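PDB 1EAI: Chymotrypsin/elastase isoinhibitor 1 from Ascaris suum, which inhibits host chymotrypsin- and elastase-type serine proteinases, defending the parasitic worm against digestion. Local coordinates for residues E9-C14 with P36-S41; T15-K20 with P28-C33. All blocks are in the same frame, centred on the assembly; numbering follows the deposited sequence.

Contact 1: residues E9-C14 with P36-S41; sequences EVWTEC and PSCECS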
ATOM      1  N   GLU C   9       2.597 -14.808  15.678  1.00 24.47           N
ATOM      2  CA  GLU C   9       2.006 -14.321  14.452  1.00 25.88           C
ATOM      3  C   GLU C   9       1.149 -15.407  13.734  1.00 27.13           C
ATOM      4  O   GLU C   9       1.531 -16.622  13.601  1.00 24.99           O
ATOM      5  CB  GLU C   9       3.161 -13.924  13.517  1.00 28.61           C
ATOM      6  CG  GLU C   9       3.837 -12.587  13.882  1.00 26.35           C
ATOM      7  CD  GLU C   9       4.722 -12.121  12.754  1.00 27.32           C
ATOM      8  OE1 GLU C   9       5.276 -12.821  11.849  1.00 26.93           O
ATOM      9  OE2 GLU C   9       4.965 -10.861  12.935  1.00 27.96           O
ATOM     10  N   VAL C  10       0.013 -14.987  13.176  1.00 23.50           N
ATOM     11  CA  VAL C  10      -0.758 -16.013  12.512  1.00 24.06           C
ATOM     12  C   VAL C  10      -1.142 -15.562  11.071  1.00 29.41           C
ATOM     13  O   VAL C  10      -1.566 -14.418  10.898  1.00 33.32           O
ATOM     14  CB  VAL C  10      -1.995 -16.343  13.375  1.00 22.01           C
ATOM     15  CG1 VAL C  10      -3.033 -17.030  12.523  1.00 19.54           C
ATOM     16  CG2 VAL C  10      -1.824 -17.101  14.715  1.00 13.35           C
ATOM     17  N   TRP C  11      -0.891 -16.400  10.025  1.00 27.58           N
ATOM     18  CA  TRP C  11      -1.198 -16.102   8.606  1.00 22.31           C
ATOM     19  C   TRP C  11      -2.678 -15.895   8.242  1.00 23.57           C
ATOM     20  O   TRP C  11      -3.493 -16.768   8.380  1.00 23.91           O
ATOM     21  CB  TRP C  11      -0.421 -17.059   7.620  1.00 20.22           C
ATOM     22  CG  TRP C  11      -0.704 -16.810   6.137  1.00 22.21           C
ATOM     23  CD1 TRP C  11      -1.784 -17.244   5.367  1.00 22.27           C
ATOM     24  CD2 TRP C  11      -0.047 -15.827   5.306  1.00 18.93           C
ATOM     25  NE1 TRP C  11      -1.800 -16.582   4.108  1.00 24.77           N
ATOM     26  CE2 TRP C  11      -0.710 -15.765   4.045  1.00 19.19           C
ATOM     27  CE3 TRP C  11       1.019 -15.018   5.545  1.00 19.13           C
ATOM     28  CZ2 TRP C  11      -0.273 -14.994   2.990  1.00 21.21           C
ATOM     29  CZ3 TRP C  11       1.466 -14.218   4.485  1.00 17.96           C
ATOM     30  CH2 TRP C  11       0.854 -14.226   3.216  1.00 21.20           C
ATOM     31  N   THR C  12      -3.116 -14.716   7.764  1.00 24.78           N
ATOM     32  CA  THR C  12      -4.543 -14.588   7.342  1.00 23.73           C
ATOM     33  C   THR C  12      -4.628 -13.951   5.920  1.00 25.17           C
ATOM     34  O   THR C  12      -3.751 -13.105   5.489  1.00 22.38           O
ATOM     35  CB  THR C  12      -5.431 -13.764   8.340  1.00 22.91           C
ATOM     36  OG1 THR C  12      -6.816 -13.627   7.972  1.00 26.78           O
ATOM     37  CG2 THR C  12      -4.912 -12.365   8.481  1.00 20.32           C
ATOM     38  N   GLU C  13      -5.729 -14.298   5.249  1.00 25.24           N
ATOM     39  CA  GLU C  13      -6.093 -13.757   3.968  1.00 32.19           C
ATOM     40  C   GLU C  13      -6.916 -12.503   4.106  1.00 32.98           C
ATOM     41  O   GLU C  13      -7.074 -11.799   3.127  1.00 31.49           O
ATOM     42  CB  GLU C  13      -6.996 -14.733   3.228  1.00 39.74           C
ATOM     43  CG  GLU C  13      -6.276 -16.047   2.908  1.00 48.56           C
ATOM     44  CD  GLU C  13      -5.198 -15.893   1.877  1.00 57.03           C
ATOM     45  OE1 GLU C  13      -5.124 -14.914   1.140  1.00 61.18           O
ATOM     46  OE2 GLU C  13      -4.363 -16.927   1.876  1.00 60.70           O
ATOM     47  N   CYS C  14      -7.613 -12.336   5.253  1.00 33.88           N
ATOM     48  CA  CYS C  14      -8.391 -11.142   5.621  1.00 30.76           C
ATOM     49  C   CYS C  14      -7.779 -10.471   6.862  1.00 30.56           C
ATOM     50  O   CYS C  14      -8.098 -10.836   8.009  1.00 31.80           O
ATOM     51  CB  CYS C  14      -9.894 -11.392   5.830  1.00 29.84           C
ATOM     52  SG  CYS C  14     -10.832  -9.903   6.309  1.00 32.66           S
ATOM     53  N   PRO C  36      -3.312  -9.812   2.710  1.00 29.80           N
ATOM     54  CA  PRO C  36      -2.881 -10.990   3.467  1.00 28.50           C
ATOM     55  C   PRO C  36      -1.576 -10.821   4.123  1.00 26.04           C
ATOM     56  O   PRO C  36      -0.782 -10.108   3.531  1.00 27.97           O
ATOM     57  CB  PRO C  36      -2.852 -12.148   2.508  1.00 32.66           C
ATOM     58  CG  PRO C  36      -3.862 -11.720   1.443  1.00 33.53           C
ATOM     59  CD  PRO C  36      -3.851 -10.188   1.391  1.00 31.01           C
ATOM     60  N   SER C  37      -1.398 -11.400   5.347  1.00 21.24           N
ATOM     61  CA  SER C  37      -0.208 -11.166   6.090  1.00 20.80           C
ATOM     62  C   SER C  37      -0.003 -12.083   7.331  1.00 30.83           C
ATOM     63  O   SER C  37      -0.827 -12.961   7.619  1.00 36.91           O
ATOM     64  CB  SER C  37      -0.226  -9.682   6.405  1.00 18.94           C
ATOM     65  OG  SER C  37      -0.962  -9.374   7.565  1.00 17.80           O
ATOM     66  N   CYS C  38       1.159 -11.961   7.999  1.00 32.83           N
ATOM     67  CA  CYS C  38       1.551 -12.646   9.220  1.00 28.22           C
ATOM     68  C   CYS C  38       1.112 -11.675  10.265  1.00 22.26           C
ATOM     69  O   CYS C  38       1.708 -10.575  10.351  1.00 20.52           O
ATOM     70  CB  CYS C  38       3.079 -12.849   9.235  1.00 28.44           C
ATOM     71  SG  CYS C  38       3.588 -14.398   8.449  1.00 29.16           S
ATOM     72  N   GLU C  39      -0.103 -11.883  10.790  1.00 24.24           N
ATOM     73  CA  GLU C  39      -0.724 -10.923  11.740  1.00 26.22           C
ATOM     74  C   GLU C  39      -0.513 -11.132  13.300  1.00 22.10           C
ATOM     75  O   GLU C  39      -0.454 -12.292  13.782  1.00 17.89           O
ATOM     76  CB  GLU C  39      -2.224 -10.915  11.332  1.00 27.72           C
ATOM     77  CG  GLU C  39      -3.177 -10.000  12.124  1.00 29.14           C
ATOM     78  CD  GLU C  39      -4.643 -10.442  12.091  1.00 35.35           C
ATOM     79  OE1 GLU C  39      -5.076 -11.591  12.329  1.00 38.02           O
ATOM     80  OE2 GLU C  39      -5.415  -9.494  11.660  1.00 37.40           O
ATOM     81  N   CYS C  40      -0.277 -10.043  14.057  1.00 20.61           N
ATOM     82  CA  CYS C  40      -0.190  -9.918  15.525  1.00 22.42           C
ATOM     83  C   CYS C  40      -1.550  -9.375  15.959  1.00 20.15           C
ATOM     84  O   CYS C  40      -1.640  -8.155  15.923  1.00 24.35           O
ATOM     85  CB  CYS C  40       0.775  -8.762  15.998  1.00 23.03           C
ATOM     86  SG  CYS C  40       1.442  -8.886  17.715  1.00 24.50           S
ATOM     87  N   SER C  41      -2.603 -10.188  16.280  1.00 15.85           N
ATOM     88  CA  SER C  41      -3.941  -9.569  16.605  1.00 24.17           C
ATOM     89  C   SER C  41      -4.274  -9.316  18.040  1.00 25.27           C
ATOM     90  O   SER C  41      -4.136 -10.187  18.866  1.00 25.32           O
ATOM     91  CB  SER C  41      -5.149 -10.375  16.119  1.00 27.59           C
ATOM     92  OG  SER C  41      -4.603 -11.631  15.784  1.00 29.23           O
TER
HETATM   93  O   HOH W   1      -8.341 -11.038  11.052  1.00 34.87           O
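W11 lays its indole along the backbone of S37, whose carbonyl O stands 3.3 Å above the ring plane, offset toward the rim. With CG anti to the backbone N (chi1 180°), the ring reaches over the 36-41 segment: W11 CZ2 meets P36 CB at 3.9 Å, and C38 SG lies in the ring plane, 3.9 Å from W11 CE3. A broad aromatic suits this partly exposed face, since its wide ring lies on the S37 backbone and still reaches P36 and the half-cystine C38 at its margins. On the other side of the indole, W11 NE1 makes a long, weak hydrogen bond to E13 OE2, which lies in the ring plane; E13 OE1 rests 3.4 Å from P36 CG. Beneath the side chains, V10 with E39 and T12 with S37 form antiparallel hydrogen-bonded pairs. T12 and E39 share the other face, where the T12 methyl CG2 comes up to E39 OE1 at 3.9 Å. T12 OG1 accepts from C14 N, 3.1 Å away, closing an ST turn where the strand ends. E9 OE1 lies 3.4 Å from C38 CB but is hydrogen-bonded to G6 N, and E9 OE2 salt-bridges R48. The two-stranded sheet is tied to the N-terminal loop by C5-C38 and packs through C40 on strand 46-48.

Contact 2: residues T15-K20 with P28-C33; sequences TGCEMK and PCPLMC
C17 and C29 are joined by a disulfide, SG to SG 2.1 Å, which carries most of this sparse surface contact. Their torsions differ: C17 SG is anti to its own carbonyl carbon and lies beside the backbone N, whereas C29 SG is anti to the backbone N (chi1 -172°). Both CB atoms point at the opposite segment, and a torsion of 92° about the S-S bond, close to the relaxed value, lets the bridge span the 6.1 Å between C17 CA and C29 CA. Little else bridges the gap. P30 CD approaches C17 SG at 4.5 Å, G16 C lies 4.0 Å from C29 SG, and T15 O comes within 3.9 Å of C33 CA. Cystine suits a place where two nearly antiparallel segments, one of them without regular structure, have few side chains to interlock. T15 turns its hydroxyl elsewhere, to R35 O and S37 OG. P28 and P30 flank C29, and their rings restrict the backbone of the extended strand 28-30, which pairs antiparallel with a strand of the neighbouring protein chain. This is the reactive-site loop of a TIL-domain inhibitor: the L31-M32 reactive bond follows the C17-C29 bridge and precedes C33, so disulfides brace it on both sides, an arrangement consistent with the disulfide-rich TIL fold.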
ATOM      1  N   THR C  15      -6.862  -9.550   6.646  1.00 26.72           N
ATOM      2  CA  THR C  15      -6.185  -8.839   7.724  1.00 24.98           C
ATOM      3  C   THR C  15      -7.029  -7.700   8.398  1.00 27.41           C
ATOM      4  O   THR C  15      -7.775  -7.021   7.713  1.00 26.98           O
ATOM      5  CB  THR C  15      -4.921  -8.356   6.952  1.00 26.73           C
ATOM      6  OG1 THR C  15      -4.017  -9.461   6.793  1.00 28.60           O
ATOM      7  CG2 THR C  15      -4.146  -7.262   7.674  1.00 23.84           C
ATOM      8  N   GLY C  16      -6.869  -7.333   9.718  1.00 25.63           N
ATOM      9  CA  GLY C  16      -7.600  -6.226  10.367  1.00 23.90           C
ATOM     10  C   GLY C  16      -6.662  -5.192  10.974  1.00 26.93           C
ATOM     11  O   GLY C  16      -5.770  -4.811  10.289  1.00 27.97           O
ATOM     12  N   CYS C  17      -6.861  -4.648  12.202  1.00 28.49           N
ATOM     13  CA  CYS C  17      -5.898  -3.683  12.730  1.00 24.91           C
ATOM     14  C   CYS C  17      -5.108  -4.253  13.895  1.00 27.01           C
ATOM     15  O   CYS C  17      -5.586  -5.126  14.578  1.00 32.68           O
ATOM     16  CB  CYS C  17      -6.539  -2.335  13.139  1.00 24.80           C
ATOM     17  SG  CYS C  17      -7.694  -1.648  11.913  1.00 26.73           S
ATOM     18  N   GLU C  18      -3.883  -3.787  14.048  1.00 27.17           N
ATOM     19  CA  GLU C  18      -2.850  -4.082  15.026  1.00 27.18           C
ATOM     20  C   GLU C  18      -2.680  -2.935  16.053  1.00 29.63           C
ATOM     21  O   GLU C  18      -2.938  -1.743  15.747  1.00 23.96           O
ATOM     22  CB  GLU C  18      -1.492  -4.380  14.317  1.00 23.52           C
ATOM     23  CG  GLU C  18      -1.372  -5.624  13.390  1.00 21.93           C
ATOM     24  CD  GLU C  18       0.076  -6.006  13.072  1.00 26.53           C
ATOM     25  OE1 GLU C  18       0.991  -5.212  13.058  1.00 32.14           O
ATOM     26  OE2 GLU C  18       0.337  -7.263  12.781  1.00 23.21           O
ATOM     27  N   MET C  19      -2.207  -3.208  17.327  1.00 32.07           N
ATOM     28  CA  MET C  19      -2.063  -2.145  18.348  1.00 27.02           C
ATOM     29  C   MET C  19      -0.669  -2.167  19.012  1.00 27.08           C
ATOM     30  O   MET C  19      -0.143  -3.282  19.241  1.00 23.00           O
ATOM     31  CB  MET C  19      -3.062  -2.380  19.487  1.00 26.20           C
ATOM     32  CG  MET C  19      -4.544  -2.171  19.134  1.00 27.51           C
ATOM     33  SD  MET C  19      -5.746  -2.621  20.449  1.00 32.34           S
ATOM     34  CE  MET C  19      -5.416  -1.262  21.612  1.00 31.27           C
ATOM     35  N   LYS C  20      -0.017  -1.001  19.242  1.00 26.50           N
ATOM     36  CA  LYS C  20       1.277  -1.068  19.950  1.00 28.33           C
ATOM     37  C   LYS C  20       1.000  -1.077  21.471  1.00 30.69           C
ATOM     38  O   LYS C  20      -0.108  -0.741  21.928  1.00 27.59           O
ATOM     39  CB  LYS C  20       2.019   0.235  19.893  1.00 34.97           C
ATOM     40  CG  LYS C  20       2.520   0.711  18.567  1.00 42.66           C
ATOM     41  CD  LYS C  20       3.894   0.188  18.242  1.00 51.46           C
ATOM     42  CE  LYS C  20       4.527   0.853  17.012  1.00 59.23           C
ATOM     43  NZ  LYS C  20       5.760   0.177  16.447  1.00 63.12           N
ATOM     44  N   PRO C  28     -10.336   3.640  16.095  1.00 33.94           N
ATOM     45  CA  PRO C  28     -11.113   2.973  14.989  1.00 33.23           C
ATOM     46  C   PRO C  28     -10.480   1.894  14.099  1.00 29.71           C
ATOM     47  O   PRO C  28      -9.354   2.032  13.686  1.00 24.31           O
ATOM     48  CB  PRO C  28     -11.400   4.111  13.978  1.00 29.92           C
ATOM     49  CG  PRO C  28     -10.915   5.446  14.574  1.00 28.79           C
ATOM     50  CD  PRO C  28     -10.121   5.099  15.826  1.00 29.63           C
ATOM     51  N   CYS C  29     -11.234   0.879  13.676  1.00 28.51           N
ATOM     52  CA  CYS C  29     -10.753  -0.061  12.659  1.00 27.65           C
ATOM     53  C   CYS C  29     -11.836  -0.143  11.539  1.00 27.74           C
ATOM     54  O   CYS C  29     -12.969  -0.618  11.763  1.00 25.38           O
ATOM     55  CB  CYS C  29     -10.357  -1.435  13.239  1.00 26.47           C
ATOM     56  SG  CYS C  29      -9.539  -2.562  12.071  1.00 26.70           S
ATOM     57  N   PRO C  30     -11.540   0.337  10.291  1.00 27.19           N
ATOM     58  CA  PRO C  30     -12.547   0.268   9.234  1.00 22.49           C
ATOM     59  C   PRO C  30     -13.073  -1.136   8.942  1.00 24.64           C
ATOM     60  O   PRO C  30     -12.290  -2.093   8.951  1.00 22.94           O
ATOM     61  CB  PRO C  30     -11.943   0.966   8.028  1.00 24.13           C
ATOM     62  CG  PRO C  30     -10.897   1.911   8.577  1.00 23.23           C
ATOM     63  CD  PRO C  30     -10.428   1.315   9.926  1.00 22.05           C
ATOM     64  N   LEU C  31     -14.371  -1.283   8.613  1.00 23.93           N
ATOM     65  CA  LEU C  31     -14.893  -2.642   8.369  1.00 26.77           C
ATOM     66  C   LEU C  31     -14.490  -3.398   7.037  1.00 29.62           C
ATOM     67  O   LEU C  31     -15.265  -4.220   6.441  1.00 26.70           O
ATOM     68  CB  LEU C  31     -16.396  -2.821   8.848  1.00 27.75           C
ATOM     69  CG  LEU C  31     -16.517  -2.843  10.431  1.00 25.62           C
ATOM     70  CD1 LEU C  31     -17.953  -2.633  10.917  1.00 21.59           C
ATOM     71  CD2 LEU C  31     -16.143  -4.221  10.987  1.00 20.49           C
ATOM     72  N   MET C  32     -13.300  -3.079   6.490  1.00 27.01           N
ATOM     73  CA  MET C  32     -12.864  -3.735   5.271  1.00 27.02           C
ATOM     74  C   MET C  32     -11.602  -4.625   5.374  1.00 27.96           C
ATOM     75  O   MET C  32     -10.571  -4.140   5.822  1.00 29.60           O
ATOM     76  CB  MET C  32     -12.585  -2.591   4.261  1.00 29.64           C
ATOM     77  CG  MET C  32     -12.162  -3.125   2.884  1.00 33.86           C
ATOM     78  SD  MET C  32     -12.011  -1.909   1.529  1.00 40.30           S
ATOM     79  CE  MET C  32     -10.931  -0.625   2.178  1.00 36.42           C
ATOM     80  N   CYS C  33     -11.536  -5.865   4.796  1.00 25.64           N
ATOM     81  CA  CYS C  33     -10.262  -6.612   4.777  1.00 25.08           C
ATOM     82  C   CYS C  33      -9.105  -5.898   4.111  1.00 27.48           C
ATOM     83  O   CYS C  33      -9.264  -5.301   3.049  1.00 29.69           O
ATOM     84  CB  CYS C  33     -10.378  -7.870   3.985  1.00 25.98           C
ATOM     85  SG  CYS C  33     -11.684  -8.936   4.655  1.00 29.90           S
TER

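How the contacts relate
Contact 2 is nested within the chain loop that contact 1 closes, and the two centres lie about 11 Å apart. Contact 1 is partly buried and is held by paired strands with regular backbone hydrogen bonds; contact 2 lies at the surface and relies chiefly on one covalent bridge. This difference fits their places: a small sheet within the inhibitor on one hand, a segment presented to another protein on the other. The C14-C33 disulfide connects them directly, and polar links add to it, with E39 OE2 accepting from G16 N and E18 OE2 probably accepting from C40 N. With no helix in the chain, such crosslinks probably take over much of the work of a hydrophobic core.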